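Local structure of putative isomerase (Streptomyces coelicolor A3, 2OQH) at residues 221-233 with 254-268. The protein belongs to the mandelate racemase/muconate lactonizing enzyme family and probably dehydrates D-glucarate to 5-dehydro-4-deoxy-D-glucarate. Residues are numbered along the deposited sequence; the frame is centred on the assembly and turned at random.
Sequences YLEDPCVGIEGMA and DFAPAMRLNAVDVIH
One water is gripped by three side chains: it donates to Glu223 OE1, 2.7 Å from the water O, accepts from Tyr221 OH at 2.8 Å, and lies 3.2 Å from His268 NE2. It sits in the plane of the phenol, whose hydroxyl also bonds to Asn295. His268 NE2 donates directly to Glu223 OE1 as well, but weakly, at 3.2 Å. This bond is bent, with an N-H...O angle of 145°, and the carboxylate plane is turned 57° from the imidazole, whose edge meets OE1. Glu223 runs out extended, its CG placed opposite the main-chain N, and so brings its carboxylate to that edge. Replacing Glu223 by an alanine would remove the carboxylate and is likely to leave the water without this acceptor and the imidazole held less firmly. Further out the contact becomes apolar. Ile229 divides its work between two branches: CG2 meets Leu261 CD1 and Ala263 CB, the latter at 3.6 Å, while CD1 rests against Ala258 CB (4.2 Å) and Pro257 CB. Ala233 CB lies 3.3 Å from Leu261 O beside the Schellman turn at Asn262, and a second water bridges Ala233 O and Asn262 O. As expected of an enolase-superfamily TIM barrel, helices 228-238 and 252-260 pack side by side, their short segments 27° from parallel, while strand 243-245 runs between strands 221-223 and 266-269, so the polar cluster spans two parallel-paired neighbours of that middle strand.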
ATOM      1  N   TYR A 221       3.885  10.074  12.736  1.00 13.28           N
ATOM      2  CA  TYR A 221       2.448  10.292  12.670  1.00 13.74           C
ATOM      3  C   TYR A 221       1.620   9.258  13.397  1.00 13.66           C
ATOM      4  O   TYR A 221       2.074   8.144  13.662  1.00 13.13           O
ATOM      5  CB  TYR A 221       1.942  10.448  11.223  1.00 14.94           C
ATOM      6  CG  TYR A 221       2.285   9.350  10.242  1.00 14.24           C
ATOM      7  CD1 TYR A 221       1.723   8.074  10.350  1.00 14.43           C
ATOM      8  CD2 TYR A 221       3.132   9.604   9.170  1.00 13.14           C
ATOM      9  CE1 TYR A 221       1.998   7.077   9.399  1.00 14.43           C
ATOM     10  CE2 TYR A 221       3.413   8.626   8.218  1.00 16.09           C
ATOM     11  CZ  TYR A 221       2.849   7.362   8.334  1.00 15.29           C
ATOM     12  OH  TYR A 221       3.155   6.401   7.392  1.00 14.69           O
ATOM     13  N   LEU A 222       0.409   9.669  13.747  1.00 11.35           N
ATOM     14  CA  LEU A 222      -0.557   8.830  14.423  1.00 11.90           C
ATOM     15  C   LEU A 222      -1.486   8.396  13.293  1.00 12.91           C
ATOM     16  O   LEU A 222      -2.145   9.228  12.673  1.00 13.51           O
ATOM     17  CB  LEU A 222      -1.304   9.661  15.470  1.00 13.10           C
ATOM     18  CG  LEU A 222      -2.437   9.036  16.269  1.00 14.55           C
ATOM     19  CD1 LEU A 222      -2.028   7.666  16.773  1.00 16.06           C
ATOM     20  CD2 LEU A 222      -2.788   9.949  17.433  1.00 15.42           C
ATOM     21  N   GLU A 223      -1.524   7.099  13.015  1.00 11.82           N
ATOM     22  CA  GLU A 223      -2.335   6.590  11.920  1.00 13.43           C
ATOM     23  C   GLU A 223      -3.687   6.018  12.323  1.00 13.20           C
ATOM     24  O   GLU A 223      -3.762   5.065  13.087  1.00 13.57           O
ATOM     25  CB  GLU A 223      -1.541   5.526  11.160  1.00 16.27           C
ATOM     26  CG  GLU A 223      -2.080   5.208   9.786  1.00 21.12           C
ATOM     27  CD  GLU A 223      -1.263   4.150   9.049  1.00 23.92           C
ATOM     28  OE1 GLU A 223      -0.015   4.157   9.147  1.00 25.43           O
ATOM     29  OE2 GLU A 223      -1.872   3.313   8.347  1.00 28.06           O
ATOM     30  N   ASP A 224      -4.754   6.600  11.785  1.00 12.41           N
ATOM     31  CA  ASP A 224      -6.122   6.153  12.062  1.00 12.26           C
ATOM     32  C   ASP A 224      -6.457   5.753  13.500  1.00 12.71           C
ATOM     33  O   ASP A 224      -6.896   4.631  13.746  1.00 12.47           O
ATOM     34  CB  ASP A 224      -6.481   4.978  11.146  1.00 12.54           C
ATOM     35  CG  ASP A 224      -6.640   5.395   9.703  1.00 12.32           C
ATOM     36  OD1 ASP A 224      -7.417   6.341   9.454  1.00 13.14           O
ATOM     37  OD2 ASP A 224      -5.996   4.783   8.827  1.00 11.41           O
ATOM     38  N   PRO A 225      -6.274   6.660  14.472  1.00 11.94           N
ATOM     39  CA  PRO A 225      -6.609   6.249  15.840  1.00 12.87           C
ATOM     40  C   PRO A 225      -8.101   5.973  16.048  1.00 11.43           C
ATOM     41  O   PRO A 225      -8.471   5.122  16.854  1.00 13.16           O
ATOM     42  CB  PRO A 225      -6.111   7.422  16.690  1.00 12.48           C
ATOM     43  CG  PRO A 225      -6.195   8.608  15.731  1.00 14.59           C
ATOM     44  CD  PRO A 225      -5.681   8.009  14.446  1.00 13.79           C
ATOM     45  N   CYS A 226      -8.949   6.683  15.308  1.00 10.86           N
ATOM     46  CA  CYS A 226     -10.395   6.538  15.445  1.00 10.91           C
ATOM     47  C   CYS A 226     -11.106   6.490  14.095  1.00 10.75           C
ATOM     48  O   CYS A 226     -10.495   6.699  13.059  1.00 11.16           O
ATOM     49  CB  CYS A 226     -10.954   7.704  16.262  1.00 13.10           C
ATOM     50  SG  CYS A 226     -10.723   9.313  15.454  1.00 11.18           S
ATOM     51  N   VAL A 227     -12.409   6.233  14.125  1.00 13.75           N
ATOM     52  CA  VAL A 227     -13.206   6.136  12.905  1.00 15.15           C
ATOM     53  C   VAL A 227     -13.785   7.457  12.406  1.00 14.70           C
ATOM     54  O   VAL A 227     -14.094   8.344  13.191  1.00 15.01           O
ATOM     55  CB  VAL A 227     -14.404   5.175  13.098  1.00 18.39           C
ATOM     56  CG1 VAL A 227     -13.920   3.805  13.523  1.00 19.90           C
ATOM     57  CG2 VAL A 227     -15.344   5.732  14.139  1.00 21.93           C
ATOM     58  N   GLY A 228     -13.922   7.564  11.086  1.00 13.16           N
ATOM     59  CA  GLY A 228     -14.527   8.726  10.459  1.00 10.67           C
ATOM     60  C   GLY A 228     -13.819  10.066  10.399  1.00 10.74           C
ATOM     61  O   GLY A 228     -12.986  10.402  11.237  1.00 10.35           O
ATOM     62  N   ILE A 229     -14.189  10.840   9.386  1.00 10.37           N
ATOM     63  CA  ILE A 229     -13.637  12.168   9.180  1.00  9.98           C
ATOM     64  C   ILE A 229     -13.962  13.028  10.396  1.00 11.58           C
ATOM     65  O   ILE A 229     -13.129  13.815  10.845  1.00 11.78           O
ATOM     66  CB  ILE A 229     -14.238  12.828   7.918  1.00 12.13           C
ATOM     67  CG1 ILE A 229     -13.726  12.112   6.666  1.00 14.13           C
ATOM     68  CG2 ILE A 229     -13.879  14.306   7.868  1.00 12.84           C
ATOM     69  CD1 ILE A 229     -14.358  12.612   5.378  1.00 17.32           C
ATOM     70  N   GLU A 230     -15.171  12.867  10.928  1.00 11.07           N
ATOM     71  CA  GLU A 230     -15.603  13.634  12.096  1.00 12.59           C
ATOM     72  C   GLU A 230     -14.690  13.378  13.292  1.00 11.89           C
ATOM     73  O   GLU A 230     -14.148  14.313  13.880  1.00 12.91           O
ATOM     74  CB  GLU A 230     -17.047  13.279  12.476  1.00 14.02           C
ATOM     75  CG  GLU A 230     -17.535  13.873  13.819  1.00 14.76           C
ATOM     76  CD  GLU A 230     -17.408  15.399  13.898  1.00 17.56           C
ATOM     77  OE1 GLU A 230     -17.528  16.066  12.847  1.00 19.80           O
ATOM     78  OE2 GLU A 230     -17.205  15.936  15.013  1.00 18.18           O
ATOM     79  N   GLY A 231     -14.530  12.111  13.650  1.00 11.16           N
ATOM     80  CA  GLY A 231     -13.685  11.770  14.778  1.00 10.48           C
ATOM     81  C   GLY A 231     -12.248  12.222  14.576  1.00 10.38           C
ATOM     82  O   GLY A 231     -11.645  12.794  15.475  1.00 10.04           O
HETATM   83  N   MSE A 232     -11.702  11.966  13.390  1.00  9.68           N
HETATM   84  CA  MSE A 232     -10.323  12.342  13.085  1.00 10.68           C
HETATM   85  C   MSE A 232     -10.092  13.851  13.186  1.00 10.14           C
HETATM   86  O   MSE A 232      -9.047  14.292  13.668  1.00 10.75           O
HETATM   87  CB  MSE A 232      -9.933  11.842  11.688  1.00 12.51           C
HETATM   88  CG  MSE A 232      -9.792  10.318  11.585  1.00 17.94           C
HETATM   89 SE   MSE A 232      -8.190   9.639  12.480  1.00 27.26          SE
HETATM   90  CE  MSE A 232      -6.967   9.899  11.006  1.00 20.41           C
ATOM     91  N   ALA A 233     -11.062  14.638  12.730  1.00  9.08           N
ATOM     92  CA  ALA A 233     -10.937  16.089  12.795  1.00  9.70           C
ATOM     93  C   ALA A 233     -10.853  16.502  14.266  1.00  9.17           C
ATOM     94  O   ALA A 233     -10.092  17.397  14.625  1.00  8.76           O
ATOM     95  CB  ALA A 233     -12.135  16.766  12.124  1.00  7.73           C
ATOM     96  N   ASP A 254     -14.101  11.687  -0.795  1.00  8.86           N
ATOM     97  CA  ASP A 254     -13.815  11.953   0.619  1.00 10.97           C
ATOM     98  C   ASP A 254     -12.863  13.129   0.810  1.00 10.31           C
ATOM     99  O   ASP A 254     -12.793  13.707   1.889  1.00 11.23           O
ATOM    100  CB  ASP A 254     -13.138  10.757   1.286  1.00 12.23           C
ATOM    101  CG  ASP A 254     -14.012   9.530   1.345  1.00 17.28           C
ATOM    102  OD1 ASP A 254     -15.252   9.648   1.239  1.00 17.14           O
ATOM    103  OD2 ASP A 254     -13.434   8.437   1.521  1.00 18.95           O
ATOM    104  N   PHE A 255     -12.119  13.467  -0.237  1.00  9.88           N
ATOM    105  CA  PHE A 255     -11.125  14.521  -0.137  1.00 10.81           C
ATOM    106  C   PHE A 255     -11.603  15.916   0.262  1.00 10.11           C
ATOM    107  O   PHE A 255     -11.148  16.456   1.263  1.00 11.88           O
ATOM    108  CB  PHE A 255     -10.332  14.623  -1.435  1.00 10.01           C
ATOM    109  CG  PHE A 255      -8.998  15.282  -1.262  1.00 10.40           C
ATOM    110  CD1 PHE A 255      -7.892  14.540  -0.863  1.00 11.35           C
ATOM    111  CD2 PHE A 255      -8.855  16.656  -1.460  1.00 10.63           C
ATOM    112  CE1 PHE A 255      -6.650  15.153  -0.658  1.00 12.70           C
ATOM    113  CE2 PHE A 255      -7.621  17.286  -1.258  1.00 12.08           C
ATOM    114  CZ  PHE A 255      -6.513  16.530  -0.856  1.00 12.45           C
ATOM    115  N   ALA A 256     -12.493  16.505  -0.532  1.00  9.12           N
ATOM    116  CA  ALA A 256     -13.005  17.843  -0.250  1.00  7.80           C
ATOM    117  C   ALA A 256     -13.552  17.943   1.175  1.00  8.41           C
ATOM    118  O   ALA A 256     -13.174  18.840   1.924  1.00  9.43           O
ATOM    119  CB  ALA A 256     -14.077  18.220  -1.261  1.00  7.13           C
ATOM    120  N   PRO A 257     -14.453  17.027   1.567  1.00  8.95           N
ATOM    121  CA  PRO A 257     -14.989  17.095   2.930  1.00 10.17           C
ATOM    122  C   PRO A 257     -13.878  17.023   3.991  1.00 10.01           C
ATOM    123  O   PRO A 257     -13.887  17.782   4.956  1.00 10.93           O
ATOM    124  CB  PRO A 257     -15.929  15.895   2.987  1.00  9.42           C
ATOM    125  CG  PRO A 257     -16.406  15.784   1.572  1.00 10.59           C
ATOM    126  CD  PRO A 257     -15.130  15.970   0.795  1.00  7.44           C
ATOM    127  N   ALA A 258     -12.919  16.119   3.806  1.00  8.46           N
ATOM    128  CA  ALA A 258     -11.823  15.977   4.762  1.00  9.27           C
ATOM    129  C   ALA A 258     -11.006  17.266   4.880  1.00  9.14           C
ATOM    130  O   ALA A 258     -10.552  17.625   5.966  1.00  9.26           O
ATOM    131  CB  ALA A 258     -10.909  14.822   4.356  1.00  7.58           C
HETATM  132  N   MSE A 259     -10.809  17.951   3.764  1.00  8.27           N
HETATM  133  CA  MSE A 259     -10.046  19.191   3.790  1.00 10.28           C
HETATM  134  C   MSE A 259     -10.840  20.293   4.480  1.00 10.63           C
HETATM  135  O   MSE A 259     -10.309  21.009   5.318  1.00 11.52           O
HETATM  136  CB  MSE A 259      -9.679  19.632   2.370  1.00 12.16           C
HETATM  137  CG  MSE A 259      -8.775  18.661   1.635  1.00 16.67           C
HETATM  138 SE   MSE A 259      -7.072  18.472   2.525  1.00 26.30          SE
HETATM  139  CE  MSE A 259      -7.451  16.908   3.617  1.00 21.30           C
ATOM    140  N   ARG A 260     -12.117  20.428   4.141  1.00 10.29           N
ATOM    141  CA  ARG A 260     -12.920  21.479   4.761  1.00 11.54           C
ATOM    142  C   ARG A 260     -13.077  21.281   6.264  1.00 11.58           C
ATOM    143  O   ARG A 260     -13.231  22.249   7.008  1.00 12.12           O
ATOM    144  CB  ARG A 260     -14.298  21.570   4.112  1.00 12.03           C
ATOM    145  CG  ARG A 260     -14.289  22.204   2.743  1.00 14.37           C
ATOM    146  CD  ARG A 260     -15.698  22.576   2.309  1.00 14.66           C
ATOM    147  NE  ARG A 260     -15.735  23.006   0.915  1.00 13.68           N
ATOM    148  CZ  ARG A 260     -15.182  24.122   0.449  1.00 12.44           C
ATOM    149  NH1 ARG A 260     -14.543  24.952   1.265  1.00 10.12           N
ATOM    150  NH2 ARG A 260     -15.248  24.388  -0.847  1.00  9.95           N
ATOM    151  N   LEU A 261     -13.040  20.030   6.709  1.00  9.50           N
ATOM    152  CA  LEU A 261     -13.179  19.730   8.129  1.00  9.47           C
ATOM    153  C   LEU A 261     -11.833  19.572   8.833  1.00 10.35           C
ATOM    154  O   LEU A 261     -11.791  19.266  10.022  1.00  9.44           O
ATOM    155  CB  LEU A 261     -14.019  18.461   8.325  1.00 11.29           C
ATOM    156  CG  LEU A 261     -15.468  18.532   7.823  1.00 14.22           C
ATOM    157  CD1 LEU A 261     -16.161  17.211   8.093  1.00 17.11           C
ATOM    158  CD2 LEU A 261     -16.212  19.663   8.509  1.00 16.42           C
ATOM    159  N   ASN A 262     -10.742  19.777   8.093  1.00  9.23           N
ATOM    160  CA  ASN A 262      -9.385  19.670   8.640  1.00 10.30           C
ATOM    161  C   ASN A 262      -9.182  18.372   9.406  1.00  9.56           C
ATOM    162  O   ASN A 262      -8.705  18.381  10.541  1.00 10.23           O
ATOM    163  CB  ASN A 262      -9.105  20.852   9.566  1.00 12.45           C
ATOM    164  CG  ASN A 262      -9.129  22.171   8.835  1.00 15.96           C
ATOM    165  OD1 ASN A 262      -8.309  22.417   7.959  1.00 17.56           O
ATOM    166  ND2 ASN A 262     -10.078  23.020   9.184  1.00 16.42           N
ATOM    167  N   ALA A 263      -9.522  17.262   8.766  1.00  9.82           N
ATOM    168  CA  ALA A 263      -9.434  15.945   9.385  1.00 10.12           C
ATOM    169  C   ALA A 263      -8.082  15.240   9.379  1.00 11.35           C
ATOM    170  O   ALA A 263      -7.841  14.401  10.243  1.00 12.99           O
ATOM    171  CB  ALA A 263     -10.479  15.023   8.759  1.00  9.91           C
ATOM    172  N   VAL A 264      -7.207  15.557   8.426  1.00  9.17           N
ATOM    173  CA  VAL A 264      -5.920  14.871   8.351  1.00 11.24           C
ATOM    174  C   VAL A 264      -4.731  15.732   7.920  1.00 11.48           C
ATOM    175  O   VAL A 264      -4.898  16.782   7.302  1.00 11.58           O
ATOM    176  CB  VAL A 264      -6.004  13.670   7.385  1.00 13.00           C
ATOM    177  CG1 VAL A 264      -7.145  12.727   7.800  1.00 16.31           C
ATOM    178  CG2 VAL A 264      -6.226  14.166   5.966  1.00 14.85           C
ATOM    179  N   ASP A 265      -3.527  15.262   8.241  1.00 10.02           N
ATOM    180  CA  ASP A 265      -2.290  15.963   7.892  1.00 11.61           C
ATOM    181  C   ASP A 265      -1.482  15.162   6.874  1.00 10.77           C
ATOM    182  O   ASP A 265      -0.656  15.710   6.144  1.00 11.99           O
ATOM    183  CB  ASP A 265      -1.422  16.173   9.136  1.00 12.37           C
ATOM    184  CG  ASP A 265      -2.140  16.938  10.227  1.00 15.60           C
ATOM    185  OD1 ASP A 265      -2.484  18.118   9.989  1.00 18.32           O
ATOM    186  OD2 ASP A 265      -2.358  16.362  11.320  1.00 17.07           O
ATOM    187  N   VAL A 266      -1.718  13.857   6.854  1.00  9.65           N
ATOM    188  CA  VAL A 266      -1.014  12.959   5.951  1.00 10.28           C
ATOM    189  C   VAL A 266      -1.978  11.919   5.399  1.00 11.29           C
ATOM    190  O   VAL A 266      -2.768  11.342   6.149  1.00 12.04           O
ATOM    191  CB  VAL A 266       0.131  12.217   6.695  1.00 11.53           C
ATOM    192  CG1 VAL A 266       0.876  11.294   5.734  1.00 11.86           C
ATOM    193  CG2 VAL A 266       1.087  13.226   7.325  1.00  9.94           C
ATOM    194  N   ILE A 267      -1.920  11.682   4.093  1.00 10.46           N
ATOM    195  CA  ILE A 267      -2.786  10.685   3.482  1.00 12.81           C
ATOM    196  C   ILE A 267      -1.976   9.542   2.881  1.00 14.27           C
ATOM    197  O   ILE A 267      -0.920   9.763   2.302  1.00 13.82           O
ATOM    198  CB  ILE A 267      -3.660  11.285   2.366  1.00 13.76           C
ATOM    199  CG1 ILE A 267      -4.581  12.359   2.946  1.00 13.67           C
ATOM    200  CG2 ILE A 267      -4.494  10.187   1.716  1.00 15.03           C
ATOM    201  CD1 ILE A 267      -5.489  13.011   1.918  1.00 14.65           C
ATOM    202  N   HIS A 268      -2.481   8.323   3.031  1.00 15.72           N
ATOM    203  CA  HIS A 268      -1.831   7.136   2.485  1.00 17.11           C
ATOM    204  C   HIS A 268      -2.378   6.820   1.097  1.00 17.13           C
ATOM    205  O   HIS A 268      -3.578   6.633   0.930  1.00 20.34           O
ATOM    206  CB  HIS A 268      -2.091   5.913   3.376  1.00 18.52           C
ATOM    207  CG  HIS A 268      -0.990   5.607   4.342  1.00 21.07           C
ATOM    208  ND1 HIS A 268       0.300   5.336   3.942  1.00 24.34           N
ATOM    209  CD2 HIS A 268      -0.995   5.499   5.689  1.00 22.62           C
ATOM    210  CE1 HIS A 268       1.044   5.074   5.002  1.00 24.22           C
ATOM    211  NE2 HIS A 268       0.280   5.168   6.076  1.00 23.87           N
TER
HETATM  212  O   HOH W   1       2.417   3.786   8.052  1.00 22.43           O
HETATM  213  O   HOH W   2      -9.358  19.487  12.901  1.00  8.41           O